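Local coordinates for phosphate-specific transport system accessory protein PhoU homolog (Pseudomonas aeruginosa, PDB 4Q25) that probably takes part in regulating phosphate uptake, as a helical accessory protein of the phosphate-specific transport system that assembles into homodimers, at residues Q54-D59 with K109-A114; R67-E72 with I91-S96; E122-Y127 with M182-A187; G134-K139 with K164-E169. All blocks are in the same frame, centred on the assembly; numbering follows the deposited sequence.

Interaction 1 of 4, residues Q54-D59 with K109-A114; sequences QVREID and KVARRA
In the all-helical PhoU fold, the short helix 49-56 packs on helix 84-120 by setting Val55 and Arg56 against Ala111 and Arg112. The backbones come closest at Val55 and Ala111, whose CA atoms are 6.7 Å apart. At that point CG1 of Val55 lies 4.0 Å from CB of Ala111; a chi1 of 163° places this branch anti to the backbone N and presents it to the neighbouring helix. The same methyl also meets the chain of Arg56, whose CD is 4.2 Å from Ala111 CB. This junction belongs to the break between helices 49-56 and 59-78, where the chain makes a type I turn from Arg56 to Asp59, closed by a bond of 3.0 Å from Asp59 N to Arg56 O. Helix 15-45 backs the site, with Val55 against Asp39. Toward the outside, Arg56 bends at chi2 and chi3 and crosses Arg112 at about a right angle. CG of Arg112 covers one face of the Arg56 guanidinium, offset toward its rim, and is 3.7 Å from Arg56 NE. The two guanidinium planes are turned 77° apart rather than stacked; Arg56 NH2 stays 5.0 Å from Arg112 NE, and the partly exposed setting would probably soften the repulsion between these like charges.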
loop_
_atom_site.group_PDB
_atom_site.type_symbol
_atom_site.label_atom_id
_atom_site.label_comp_id
_atom_site.label_asym_id
_atom_site.label_seq_id
_atom_site.Cartn_x
_atom_site.Cartn_y
_atom_site.Cartn_z
ATOM N N GLN A 54 -21.438 -3.731 3.669
ATOM C CA GLN A 54 -21.748 -3.084 2.387
ATOM C C GLN A 54 -20.502 -2.477 1.751
ATOM O O GLN A 54 -20.338 -2.535 0.535
ATOM C CB GLN A 54 -22.810 -2.027 2.595
ATOM C CG GLN A 54 -23.243 -1.272 1.353
ATOM C CD GLN A 54 -24.402 -0.333 1.665
ATOM O OE1 GLN A 54 -25.330 -0.720 2.381
ATOM N NE2 GLN A 54 -24.345 0.908 1.159
ATOM N N VAL A 55 -19.602 -1.953 2.593
ATOM C CA VAL A 55 -18.360 -1.370 2.144
ATOM C C VAL A 55 -17.417 -2.415 1.548
ATOM O O VAL A 55 -16.702 -2.137 0.597
ATOM C CB VAL A 55 -17.649 -0.632 3.289
ATOM C CG1 VAL A 55 -16.198 -0.389 2.963
ATOM C CG2 VAL A 55 -18.398 0.635 3.617
ATOM N N ARG A 56 -17.313 -3.572 2.148
ATOM C CA ARG A 56 -16.465 -4.595 1.600
ATOM C C ARG A 56 -16.956 -5.081 0.256
ATOM O O ARG A 56 -16.201 -5.325 -0.620
ATOM C CB ARG A 56 -16.292 -5.739 2.577
ATOM C CG ARG A 56 -16.561 -5.332 3.993
ATOM C CD ARG A 56 -15.522 -5.800 4.965
ATOM N NE ARG A 56 -14.839 -6.985 4.496
ATOM C CZ ARG A 56 -15.083 -8.213 4.914
ATOM N NH1 ARG A 56 -16.015 -8.432 5.816
ATOM N NH2 ARG A 56 -14.387 -9.222 4.421
ATOM N N GLU A 57 -18.243 -5.222 0.112
ATOM C CA GLU A 57 -18.842 -5.689 -1.124
ATOM C C GLU A 57 -18.725 -4.713 -2.310
ATOM O O GLU A 57 -19.043 -5.068 -3.435
ATOM C CB GLU A 57 -20.318 -6.028 -0.883
ATOM C CG GLU A 57 -20.478 -7.260 -0.008
ATOM C CD GLU A 57 -21.887 -7.456 0.465
ATOM O OE1 GLU A 57 -22.741 -6.587 0.157
ATOM O OE2 GLU A 57 -22.119 -8.478 1.155
ATOM N N ILE A 58 -18.308 -3.483 -2.058
ATOM C CA ILE A 58 -18.115 -2.514 -3.125
ATOM C C ILE A 58 -16.692 -2.702 -3.664
ATOM O O ILE A 58 -16.382 -2.355 -4.810
ATOM C CB ILE A 58 -18.338 -1.077 -2.596
ATOM C CG1 ILE A 58 -19.829 -0.826 -2.334
ATOM C CG2 ILE A 58 -17.821 -0.028 -3.571
ATOM C CD1 ILE A 58 -20.106 0.228 -1.272
ATOM N N ASP A 59 -15.833 -3.283 -2.833
ATOM C CA ASP A 59 -14.412 -3.262 -3.106
ATOM C C ASP A 59 -14.094 -4.022 -4.392
ATOM O O ASP A 59 -13.140 -3.699 -5.092
ATOM C CB ASP A 59 -13.585 -3.735 -1.886
ATOM C CG ASP A 59 -12.211 -3.036 -1.804
ATOM O OD1 ASP A 59 -12.092 -1.814 -2.195
ATOM O OD2 ASP A 59 -11.240 -3.717 -1.382
ATOM N N LYS A 109 -10.589 -2.398 5.150
ATOM C CA LYS A 109 -10.006 -2.787 6.440
ATOM C C LYS A 109 -10.643 -2.073 7.648
ATOM O O LYS A 109 -10.831 -2.696 8.696
ATOM C CB LYS A 109 -8.506 -2.568 6.483
ATOM C CG LYS A 109 -7.728 -3.384 5.462
ATOM C CD LYS A 109 -6.235 -3.111 5.614
ATOM C CE LYS A 109 -5.465 -3.381 4.332
ATOM N NZ LYS A 109 -5.808 -4.710 3.787
ATOM N N VAL A 110 -10.963 -0.782 7.494
ATOM C CA VAL A 110 -11.655 -0.011 8.546
ATOM C C VAL A 110 -12.994 -0.677 8.817
ATOM O O VAL A 110 -13.329 -0.927 9.961
ATOM C CB VAL A 110 -11.837 1.481 8.169
ATOM C CG1 VAL A 110 -12.705 2.236 9.173
ATOM C CG2 VAL A 110 -10.475 2.134 8.107
ATOM N N ALA A 111 -13.702 -1.045 7.761
ATOM C CA ALA A 111 -14.966 -1.728 7.908
ATOM C C ALA A 111 -14.814 -3.061 8.618
ATOM O O ALA A 111 -15.699 -3.445 9.387
ATOM C CB ALA A 111 -15.659 -1.899 6.583
ATOM N N ARG A 112 -13.722 -3.780 8.381
ATOM C CA ARG A 112 -13.467 -4.988 9.186
ATOM C C ARG A 112 -13.270 -4.680 10.664
ATOM O O ARG A 112 -13.772 -5.411 11.498
ATOM C CB ARG A 112 -12.288 -5.800 8.676
ATOM C CG ARG A 112 -12.621 -6.533 7.368
ATOM C CD ARG A 112 -11.774 -7.778 7.175
ATOM N NE ARG A 112 -10.370 -7.503 6.825
ATOM C CZ ARG A 112 -9.315 -7.615 7.650
ATOM N NH1 ARG A 112 -9.455 -7.968 8.924
ATOM N NH2 ARG A 112 -8.095 -7.354 7.188
ATOM N N ARG A 113 -12.543 -3.610 10.980
ATOM C CA ARG A 113 -12.367 -3.213 12.369
ATOM C C ARG A 113 -13.707 -2.872 12.955
ATOM O O ARG A 113 -13.947 -3.176 14.069
ATOM C CB ARG A 113 -11.463 -1.977 12.511
ATOM C CG ARG A 113 -10.075 -2.114 11.953
ATOM C CD ARG A 113 -9.501 -3.447 12.324
ATOM N NE ARG A 113 -8.459 -3.795 11.385
ATOM C CZ ARG A 113 -8.098 -5.041 11.101
ATOM N NH1 ARG A 113 -7.118 -5.244 10.229
ATOM N NH2 ARG A 113 -8.708 -6.076 11.701
ATOM N N ALA A 114 -14.572 -2.235 12.185
ATOM C CA ALA A 114 -15.905 -1.877 12.648
ATOM C C ALA A 114 -16.693 -3.103 13.121
ATOM O O ALA A 114 -17.381 -3.066 14.129
ATOM C CB ALA A 114 -16.661 -1.154 11.528
#

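Interaction 2 of 4, residues R67-E72 with I91-S96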
loop_
_atom_site.group_PDB
_atom_site.type_symbol
_atom_site.label_atom_id
_atom_site.label_comp_id
_atom_site.label_asym_id
_atom_site.label_seq_id
_atom_site.Cartn_x
_atom_site.Cartn_y
_atom_site.Cartn_z
ATOM N N ARG A 67 -9.129 -1.839 -13.249
ATOM C CA ARG A 67 -8.754 -2.632 -14.414
ATOM C C ARG A 67 -9.280 -2.023 -15.695
ATOM O O ARG A 67 -8.554 -1.936 -16.687
ATOM C CB ARG A 67 -9.287 -4.052 -14.299
ATOM C CG ARG A 67 -8.588 -4.865 -13.225
ATOM C CD ARG A 67 -9.340 -6.158 -12.941
ATOM N NE ARG A 67 -9.077 -6.595 -11.570
ATOM C CZ ARG A 67 -10.007 -6.923 -10.678
ATOM N NH1 ARG A 67 -11.291 -6.937 -11.012
ATOM N NH2 ARG A 67 -9.638 -7.283 -9.456
ATOM N N ASN A 68 -10.537 -1.591 -15.666
ATOM C CA ASN A 68 -11.143 -0.961 -16.846
ATOM C C ASN A 68 -10.463 0.335 -17.245
ATOM O O ASN A 68 -10.332 0.634 -18.419
ATOM C CB ASN A 68 -12.644 -0.740 -16.648
ATOM C CG ASN A 68 -13.396 -2.042 -16.512
ATOM O OD1 ASN A 68 -12.888 -3.080 -16.871
ATOM N ND2 ASN A 68 -14.582 -1.993 -15.945
ATOM N N ILE A 69 -10.017 1.097 -16.271
ATOM C CA ILE A 69 -9.345 2.357 -16.553
ATOM C C ILE A 69 -7.934 2.091 -17.073
ATOM O O ILE A 69 -7.452 2.812 -17.921
ATOM C CB ILE A 69 -9.309 3.240 -15.293
ATOM C CG1 ILE A 69 -10.738 3.686 -14.914
ATOM C CG2 ILE A 69 -8.419 4.449 -15.478
ATOM C CD1 ILE A 69 -10.830 4.568 -13.656
ATOM N N ASP A 70 -7.260 1.070 -16.551
ATOM C CA ASP A 70 -5.894 0.757 -16.989
ATOM C C ASP A 70 -5.901 0.368 -18.446
ATOM O O ASP A 70 -5.052 0.807 -19.192
ATOM C CB ASP A 70 -5.245 -0.378 -16.162
ATOM C CG ASP A 70 -4.611 0.125 -14.859
ATOM O OD1 ASP A 70 -3.797 1.078 -14.895
ATOM O OD2 ASP A 70 -4.919 -0.444 -13.783
ATOM N N GLU A 71 -6.842 -0.473 -18.838
ATOM C CA GLU A 71 -6.940 -0.911 -20.240
ATOM C C GLU A 71 -7.275 0.244 -21.160
ATOM O O GLU A 71 -6.768 0.344 -22.272
ATOM C CB GLU A 71 -7.978 -2.000 -20.405
ATOM C CG GLU A 71 -7.509 -3.345 -19.894
ATOM C CD GLU A 71 -6.193 -3.775 -20.524
ATOM O OE1 GLU A 71 -6.209 -4.145 -21.712
ATOM O OE2 GLU A 71 -5.151 -3.704 -19.823
ATOM N N GLU A 72 -8.113 1.134 -20.667
ATOM C CA GLU A 72 -8.465 2.350 -21.378
ATOM C C GLU A 72 -7.244 3.217 -21.641
ATOM O O GLU A 72 -7.077 3.767 -22.750
ATOM C CB GLU A 72 -9.495 3.112 -20.549
ATOM C CG GLU A 72 -10.370 4.026 -21.334
ATOM C CD GLU A 72 -11.351 4.765 -20.452
ATOM O OE1 GLU A 72 -11.804 5.850 -20.886
ATOM O OE2 GLU A 72 -11.669 4.273 -19.339
ATOM N N ILE A 91 -0.445 9.266 -17.601
ATOM C CA ILE A 91 0.416 8.764 -16.553
ATOM C C ILE A 91 -0.141 9.080 -15.166
ATOM O O ILE A 91 -0.028 8.266 -14.267
ATOM C CB ILE A 91 1.843 9.313 -16.702
ATOM C CG1 ILE A 91 2.505 8.652 -17.928
ATOM C CG2 ILE A 91 2.676 9.077 -15.439
ATOM C CD1 ILE A 91 3.932 9.102 -18.195
ATOM N N SER A 92 -0.701 10.267 -14.999
ATOM C CA SER A 92 -1.294 10.671 -13.736
ATOM C C SER A 92 -2.526 9.835 -13.462
ATOM O O SER A 92 -2.825 9.522 -12.320
ATOM C CB SER A 92 -1.672 12.156 -13.760
ATOM O OG SER A 92 -0.496 12.930 -13.615
ATOM N N ILE A 93 -3.241 9.467 -14.514
ATOM C CA ILE A 93 -4.425 8.649 -14.333
ATOM C C ILE A 93 -4.048 7.227 -13.907
ATOM O O ILE A 93 -4.584 6.697 -12.924
ATOM C CB ILE A 93 -5.281 8.624 -15.581
ATOM C CG1 ILE A 93 -5.999 9.961 -15.727
ATOM C CG2 ILE A 93 -6.304 7.501 -15.507
ATOM C CD1 ILE A 93 -6.724 10.164 -17.043
ATOM N N SER A 94 -3.125 6.606 -14.625
ATOM C CA SER A 94 -2.834 5.212 -14.347
ATOM C C SER A 94 -2.190 5.049 -12.977
ATOM O O SER A 94 -2.440 4.084 -12.307
ATOM C CB SER A 94 -1.979 4.582 -15.450
ATOM O OG SER A 94 -0.655 5.021 -15.365
ATOM N N LYS A 95 -1.386 5.995 -12.541
ATOM C CA LYS A 95 -0.815 5.902 -11.210
ATOM C C LYS A 95 -1.848 6.208 -10.140
ATOM O O LYS A 95 -1.797 5.648 -9.056
ATOM C CB LYS A 95 0.392 6.816 -11.052
ATOM C CG LYS A 95 1.588 6.267 -11.804
ATOM C CD LYS A 95 2.869 7.015 -11.522
ATOM C CE LYS A 95 4.010 6.339 -12.274
ATOM N NZ LYS A 95 5.174 7.239 -12.256
ATOM N N SER A 96 -2.810 7.067 -10.461
ATOM C CA SER A 96 -3.766 7.481 -9.471
ATOM C C SER A 96 -4.855 6.430 -9.230
ATOM O O SER A 96 -5.336 6.330 -8.103
ATOM C CB SER A 96 -4.315 8.872 -9.747
ATOM O OG SER A 96 -5.199 8.803 -10.808
#
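Ile69 and Ile93 cross at about a right angle and meet through their methyl branches, CG2 of Ile69 standing 3.7 Å from CG2 of Ile93. In both residues this methyl is anti to the backbone N (chi1, measured to CG1, is -67° in Ile69 and -74° in Ile93), which brings it out to the facing helix while the longer CG1 branch leads elsewhere. Val22 and Leu26 of helix 15-45 also pack against Ile93, and Val97 lies on Ile69, so the methyl contact is part of a buried apolar layer. The two segments run roughly antiparallel, as arms of a helical hairpin made by the consecutive helices 59-78 and 84-120 of the PhoU fold. Beside the isoleucines the backbones approach to 6.0 Å between the CA atoms of Asp70 and Ser94, and here the meeting is of a different kind. OD1 of Asp70 comes up to CB of Ser94 at 4.0 Å, touching its carbon rather than its hydroxyl. Ser94 OG is turned back onto its own helix, where it gives a weak bond of 3.5 Å to Ile91 O. The carboxylate of Asp70 finds its charged partner outside the two segments, in Lys95 of the second subunit, with which it forms a salt bridge; Lys95 of the first chain reaches Asp70 of the second subunit in return. Glu71, next along the helix, pairs with Arg88 of the second subunit.

Interaction 3 of 4, residues E122-Y127 with M182-A187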
loop_
_atom_site.group_PDB
_atom_site.type_symbol
_atom_site.label_atom_id
_atom_site.label_comp_id
_atom_site.label_asym_id
_atom_site.label_seq_id
_atom_site.Cartn_x
_atom_site.Cartn_y
_atom_site.Cartn_z
ATOM N N GLU A 122 -17.208 -1.829 22.551
ATOM C CA GLU A 122 -16.506 -0.659 22.151
ATOM C C GLU A 122 -15.198 -0.436 22.920
ATOM O O GLU A 122 -14.995 -0.930 24.040
ATOM C CB GLU A 122 -17.425 0.568 22.112
ATOM C CG GLU A 122 -18.076 0.975 23.398
ATOM C CD GLU A 122 -19.321 1.789 23.122
ATOM O OE1 GLU A 122 -19.188 2.994 22.823
ATOM O OE2 GLU A 122 -20.425 1.223 23.196
ATOM N N SER A 123 -14.261 0.213 22.245
ATOM C CA SER A 123 -12.996 0.605 22.863
ATOM C C SER A 123 -13.367 1.664 23.904
ATOM O O SER A 123 -14.310 2.416 23.719
ATOM C CB SER A 123 -12.062 1.201 21.819
ATOM O OG SER A 123 -10.833 1.651 22.344
ATOM N N PRO A 124 -12.649 1.707 25.022
ATOM C CA PRO A 124 -12.890 2.821 25.945
ATOM C C PRO A 124 -12.197 4.101 25.488
ATOM O O PRO A 124 -12.442 5.159 26.052
ATOM C CB PRO A 124 -12.332 2.322 27.277
ATOM C CG PRO A 124 -11.418 1.192 26.929
ATOM C CD PRO A 124 -11.663 0.749 25.516
ATOM N N ARG A 125 -11.382 4.013 24.432
ATOM C CA ARG A 125 -10.701 5.172 23.897
ATOM C C ARG A 125 -10.691 5.140 22.377
ATOM O O ARG A 125 -10.717 4.068 21.776
ATOM C CB ARG A 125 -9.254 5.165 24.411
ATOM C CG ARG A 125 -8.777 6.460 25.019
ATOM C CD ARG A 125 -9.436 6.750 26.356
ATOM N NE ARG A 125 -8.501 7.425 27.250
ATOM C CZ ARG A 125 -8.680 7.538 28.560
ATOM N NH1 ARG A 125 -9.783 7.042 29.130
ATOM N NH2 ARG A 125 -7.763 8.162 29.295
ATOM N N GLY A 126 -10.667 6.329 21.757
ATOM C CA GLY A 126 -10.261 6.482 20.359
ATOM C C GLY A 126 -11.298 6.908 19.327
ATOM O O GLY A 126 -10.953 7.178 18.193
ATOM N N TYR A 127 -12.560 6.956 19.696
ATOM C CA TYR A 127 -13.594 7.219 18.713
ATOM C C TYR A 127 -13.576 8.654 18.184
ATOM O O TYR A 127 -13.830 8.897 16.971
ATOM C CB TYR A 127 -14.978 6.835 19.270
ATOM C CG TYR A 127 -15.129 5.347 19.408
ATOM C CD1 TYR A 127 -15.422 4.557 18.299
ATOM C CD2 TYR A 127 -14.942 4.711 20.627
ATOM C CE1 TYR A 127 -15.533 3.189 18.401
ATOM C CE2 TYR A 127 -15.069 3.337 20.734
ATOM C CZ TYR A 127 -15.352 2.575 19.620
ATOM O OH TYR A 127 -15.480 1.202 19.748
ATOM N N MET A 182 -1.639 0.135 28.461
ATOM C CA MET A 182 -0.767 -0.319 29.538
ATOM C C MET A 182 -1.460 -0.158 30.887
ATOM O O MET A 182 -1.253 -0.941 31.778
ATOM C CB MET A 182 0.545 0.434 29.480
ATOM C CG MET A 182 1.242 0.257 28.137
ATOM S SD MET A 182 2.883 0.963 28.123
ATOM C CE MET A 182 3.626 -0.081 29.389
ATOM N N GLU A 183 -2.344 0.823 30.978
ATOM C CA GLU A 183 -3.153 1.051 32.152
ATOM C C GLU A 183 -4.317 0.060 32.249
ATOM O O GLU A 183 -4.688 -0.340 33.350
ATOM C CB GLU A 183 -3.688 2.480 32.122
ATOM C CG GLU A 183 -4.727 2.826 33.186
ATOM C CD GLU A 183 -5.484 4.127 32.907
ATOM O OE1 GLU A 183 -5.220 4.766 31.869
ATOM O OE2 GLU A 183 -6.362 4.518 33.717
ATOM N N ASP A 184 -4.909 -0.317 31.115
ATOM C CA ASP A 184 -6.077 -1.221 31.114
ATOM C C ASP A 184 -5.850 -2.345 30.107
ATOM O O ASP A 184 -6.346 -2.273 28.992
ATOM C CB ASP A 184 -7.374 -0.443 30.803
ATOM C CG ASP A 184 -8.646 -1.352 30.734
ATOM O OD1 ASP A 184 -8.655 -2.496 31.225
ATOM O OD2 ASP A 184 -9.673 -0.887 30.182
ATOM N N PRO A 185 -5.073 -3.370 30.496
ATOM C CA PRO A 185 -4.734 -4.452 29.599
ATOM C C PRO A 185 -5.932 -5.228 29.052
ATOM O O PRO A 185 -5.828 -5.749 27.948
ATOM C CB PRO A 185 -3.849 -5.354 30.459
ATOM C CG PRO A 185 -3.226 -4.448 31.402
ATOM C CD PRO A 185 -4.280 -3.441 31.730
ATOM N N ARG A 186 -7.046 -5.291 29.781
ATOM C CA ARG A 186 -8.251 -5.957 29.283
ATOM C C ARG A 186 -8.786 -5.336 27.980
ATOM O O ARG A 186 -9.568 -5.939 27.263
ATOM C CB ARG A 186 -9.368 -5.925 30.334
ATOM C CG ARG A 186 -9.080 -6.646 31.659
ATOM C CD ARG A 186 -10.377 -6.853 32.439
ATOM N NE ARG A 186 -10.171 -7.179 33.854
ATOM C CZ ARG A 186 -10.158 -6.298 34.860
ATOM N NH1 ARG A 186 -10.333 -4.987 34.644
ATOM N NH2 ARG A 186 -9.965 -6.736 36.103
ATOM N N ALA A 187 -8.373 -4.120 27.671
ATOM C CA ALA A 187 -8.921 -3.425 26.533
ATOM C C ALA A 187 -8.018 -3.496 25.295
ATOM O O ALA A 187 -8.377 -2.978 24.261
ATOM C CB ALA A 187 -9.211 -1.985 26.912
#
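A small apolar contact between two linkers, Pro124 against Ala187, joins the connection after helix 84-120 to the turn between helices 153-183 and 188-220. The edge of the proline ring formed by CG and CD comes up to the methyl of Ala187, whose CB is 3.9 Å from Pro124 CG. Alongside, OD2 of Asp184 is 4.2 Å from CG of Pro124, a van der Waals approach. Asp184 is where the chain leaves helical backbone angles, and its O receives a 3.0 Å bond from Ala187 N; this bond spans the short 3-10 segment 185-187, from which the alanine methyl points to the proline. Within 122-127 the chain is bound to itself: Ser123 N gives a bond to Tyr127 OH, 2.9 Å long with an angle of 155° at the hydrogen. Farther out, Arg125 NH2 and Glu183 OE1 carry opposite charges but stay 5.0 Å apart. Across the dimer, Pro185 packs on Pro185 of the second subunit. Gly126, with a positive phi of 113° that suits glycine, is the N-cap of helix 127-149, and the whole arrangement is that of interhelical turns packed together at one end of an all-helical bundle.

Interaction 4 of 4, residues G134-K139 with K164-E169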
loop_
_atom_site.group_PDB
_atom_site.type_symbol
_atom_site.label_atom_id
_atom_site.label_comp_id
_atom_site.label_asym_id
_atom_site.label_seq_id
_atom_site.Cartn_x
_atom_site.Cartn_y
_atom_site.Cartn_z
ATOM N N GLY A 134 -10.558 10.634 10.262
ATOM C CA GLY A 134 -11.325 10.125 9.135
ATOM C C GLY A 134 -11.979 11.207 8.295
ATOM O O GLY A 134 -12.079 11.097 7.057
ATOM N N SER A 135 -12.474 12.248 8.953
ATOM C CA SER A 135 -13.194 13.285 8.223
ATOM C C SER A 135 -12.199 14.157 7.474
ATOM O O SER A 135 -12.474 14.631 6.384
ATOM C CB SER A 135 -14.072 14.128 9.145
ATOM O OG SER A 135 -13.271 14.718 10.128
ATOM N N GLN A 136 -11.033 14.337 8.062
ATOM C CA GLN A 136 -9.974 15.089 7.424
ATOM C C GLN A 136 -9.449 14.391 6.177
ATOM O O GLN A 136 -9.342 14.973 5.108
ATOM C CB GLN A 136 -8.843 15.270 8.393
ATOM C CG GLN A 136 -9.110 16.346 9.442
ATOM C CD GLN A 136 -8.048 16.357 10.515
ATOM O OE1 GLN A 136 -7.606 17.409 10.934
ATOM N NE2 GLN A 136 -7.618 15.190 10.946
ATOM N N VAL A 137 -9.154 13.118 6.335
ATOM C CA VAL A 137 -8.564 12.311 5.280
ATOM C C VAL A 137 -9.571 12.086 4.133
ATOM O O VAL A 137 -9.204 12.007 2.974
ATOM C CB VAL A 137 -8.082 11.020 5.952
ATOM C CG1 VAL A 137 -7.545 10.011 4.963
ATOM C CG2 VAL A 137 -7.236 11.303 7.194
ATOM N N GLN A 138 -10.848 12.016 4.462
ATOM C CA GLN A 138 -11.885 11.986 3.455
ATOM C C GLN A 138 -11.889 13.310 2.697
ATOM O O GLN A 138 -12.082 13.308 1.480
ATOM C CB GLN A 138 -13.245 11.744 4.082
ATOM C CG GLN A 138 -14.421 11.643 3.089
ATOM C CD GLN A 138 -15.732 11.352 3.806
ATOM O OE1 GLN A 138 -15.763 10.566 4.747
ATOM N NE2 GLN A 138 -16.819 12.007 3.393
ATOM N N LYS A 139 -11.684 14.424 3.412
ATOM C CA LYS A 139 -11.598 15.737 2.776
ATOM C C LYS A 139 -10.409 15.809 1.830
ATOM O O LYS A 139 -10.552 16.186 0.696
ATOM C CB LYS A 139 -11.541 16.906 3.774
ATOM C CG LYS A 139 -11.973 18.226 3.106
ATOM C CD LYS A 139 -11.879 19.453 4.010
ATOM C CE LYS A 139 -12.604 20.673 3.402
ATOM N NZ LYS A 139 -13.160 21.628 4.423
ATOM N N LYS A 164 0.992 16.231 6.501
ATOM C CA LYS A 164 1.894 16.353 7.644
ATOM C C LYS A 164 1.108 16.408 8.940
ATOM O O LYS A 164 1.471 15.762 9.932
ATOM C CB LYS A 164 2.768 17.609 7.529
ATOM C CG LYS A 164 4.045 17.371 6.747
ATOM C CD LYS A 164 5.051 16.595 7.595
ATOM C CE LYS A 164 6.363 16.314 6.868
ATOM N NZ LYS A 164 7.057 17.556 6.427
ATOM N N THR A 165 0.027 17.179 8.937
ATOM C CA THR A 165 -0.684 17.403 10.187
ATOM C C THR A 165 -1.490 16.146 10.513
ATOM O O THR A 165 -1.666 15.815 11.669
ATOM C CB THR A 165 -1.534 18.685 10.221
ATOM O OG1 THR A 165 -2.502 18.648 9.179
ATOM C CG2 THR A 165 -0.688 19.936 10.100
ATOM N N VAL A 166 -1.912 15.403 9.493
ATOM C CA VAL A 166 -2.637 14.173 9.724
ATOM C C VAL A 166 -1.707 13.124 10.335
ATOM O O VAL A 166 -2.051 12.518 11.353
ATOM C CB VAL A 166 -3.334 13.661 8.455
ATOM C CG1 VAL A 166 -3.589 12.181 8.559
ATOM C CG2 VAL A 166 -4.643 14.389 8.228
ATOM N N ASP A 167 -0.531 12.915 9.743
ATOM C CA ASP A 167 0.423 11.950 10.309
ATOM C C ASP A 167 0.790 12.343 11.747
ATOM O O ASP A 167 1.026 11.484 12.595
ATOM C CB ASP A 167 1.683 11.813 9.442
ATOM C CG ASP A 167 1.378 11.354 7.996
ATOM O OD1 ASP A 167 0.307 10.757 7.736
ATOM O OD2 ASP A 167 2.210 11.596 7.087
ATOM N N ARG A 168 0.815 13.644 12.007
ATOM C CA ARG A 168 1.109 14.165 13.333
ATOM C C ARG A 168 0.003 13.798 14.325
ATOM O O ARG A 168 0.274 13.317 15.428
ATOM C CB ARG A 168 1.267 15.692 13.286
ATOM C CG ARG A 168 2.036 16.242 14.462
ATOM C CD ARG A 168 1.810 17.738 14.677
ATOM N NE ARG A 168 2.228 18.127 16.030
ATOM C CZ ARG A 168 2.250 19.375 16.492
ATOM N NH1 ARG A 168 1.876 20.389 15.724
ATOM N NH2 ARG A 168 2.645 19.607 17.739
ATOM N N GLU A 169 -1.240 14.043 13.937
ATOM C CA GLU A 169 -2.394 13.613 14.720
ATOM C C GLU A 169 -2.421 12.092 14.992
ATOM O O GLU A 169 -2.795 11.643 16.079
ATOM C CB GLU A 169 -3.665 13.980 13.974
ATOM C CG GLU A 169 -3.950 15.465 13.920
ATOM C CD GLU A 169 -5.178 15.760 13.135
ATOM O OE1 GLU A 169 -5.593 14.927 12.281
ATOM O OE2 GLU A 169 -5.751 16.829 13.377
#
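Segments 134-139 and 164-169, parts of helices 127-149 and 153-183, run antiparallel, with 157° between their directions and 10.8 Å between their axes, and the backbones come nearest at Val137 and Val166, whose CA atoms are 7.6 Å apart. These two valines cross at about a right angle, CG2 of Val137 against CG1 of Val166 at 4.0 Å, and form the buried side of the contact, with Met140 also lying on Val166. Towards the partly exposed side, Gln136 and Glu169 reach for each other from opposite directions, each chain extended beyond CG. The amide and carboxylate are nearly coplanar, 28° apart. Gln136 NE2 points at Glu169 OE1 as a donor, 161° at the hydrogen, but the modelled 2.4 Å between NE2 and OE1 is too short for an ordinary hydrogen bond, so the exact placement is doubtful. The same Gln136 NE2 also rests 4.1 Å from CG2 of Val166, so the polar pair borders directly on the valines. Each group has a second partner: Gln136 OE1 is bonded to Tyr162 OH and Glu169 OE2 to His132 NE2, which would restrain the rotation of both ends. Gln136 OE1 and Glu169 OE2, both acceptors, are modelled 3.1 Å apart, and the bonds from Tyr162 and His132 to these oxygens would probably offset part of their negative potential and ease that proximity.

In the fold
From the N terminus, helix 15-45 is followed by helix 49-56, where interaction 1 opens; it closes on helix 84-120, tying helix 49-56 to this long helix. Interaction 2 is nested within this loop and joins helix 59-78 to the same helix, the centres of interactions 1 and 2 being 24 Å apart. Interaction 3 then opens in the linker 122-127 and closes at the end of helix 153-183 and the turn that follows, enclosing interaction 4, which pairs helices 127-149 and 153-183. The two nested pairs follow in series without crossing. Interactions 2 and 3, on opposite sides of the chain's centre and 42 Å apart between centres, both reach the second subunit.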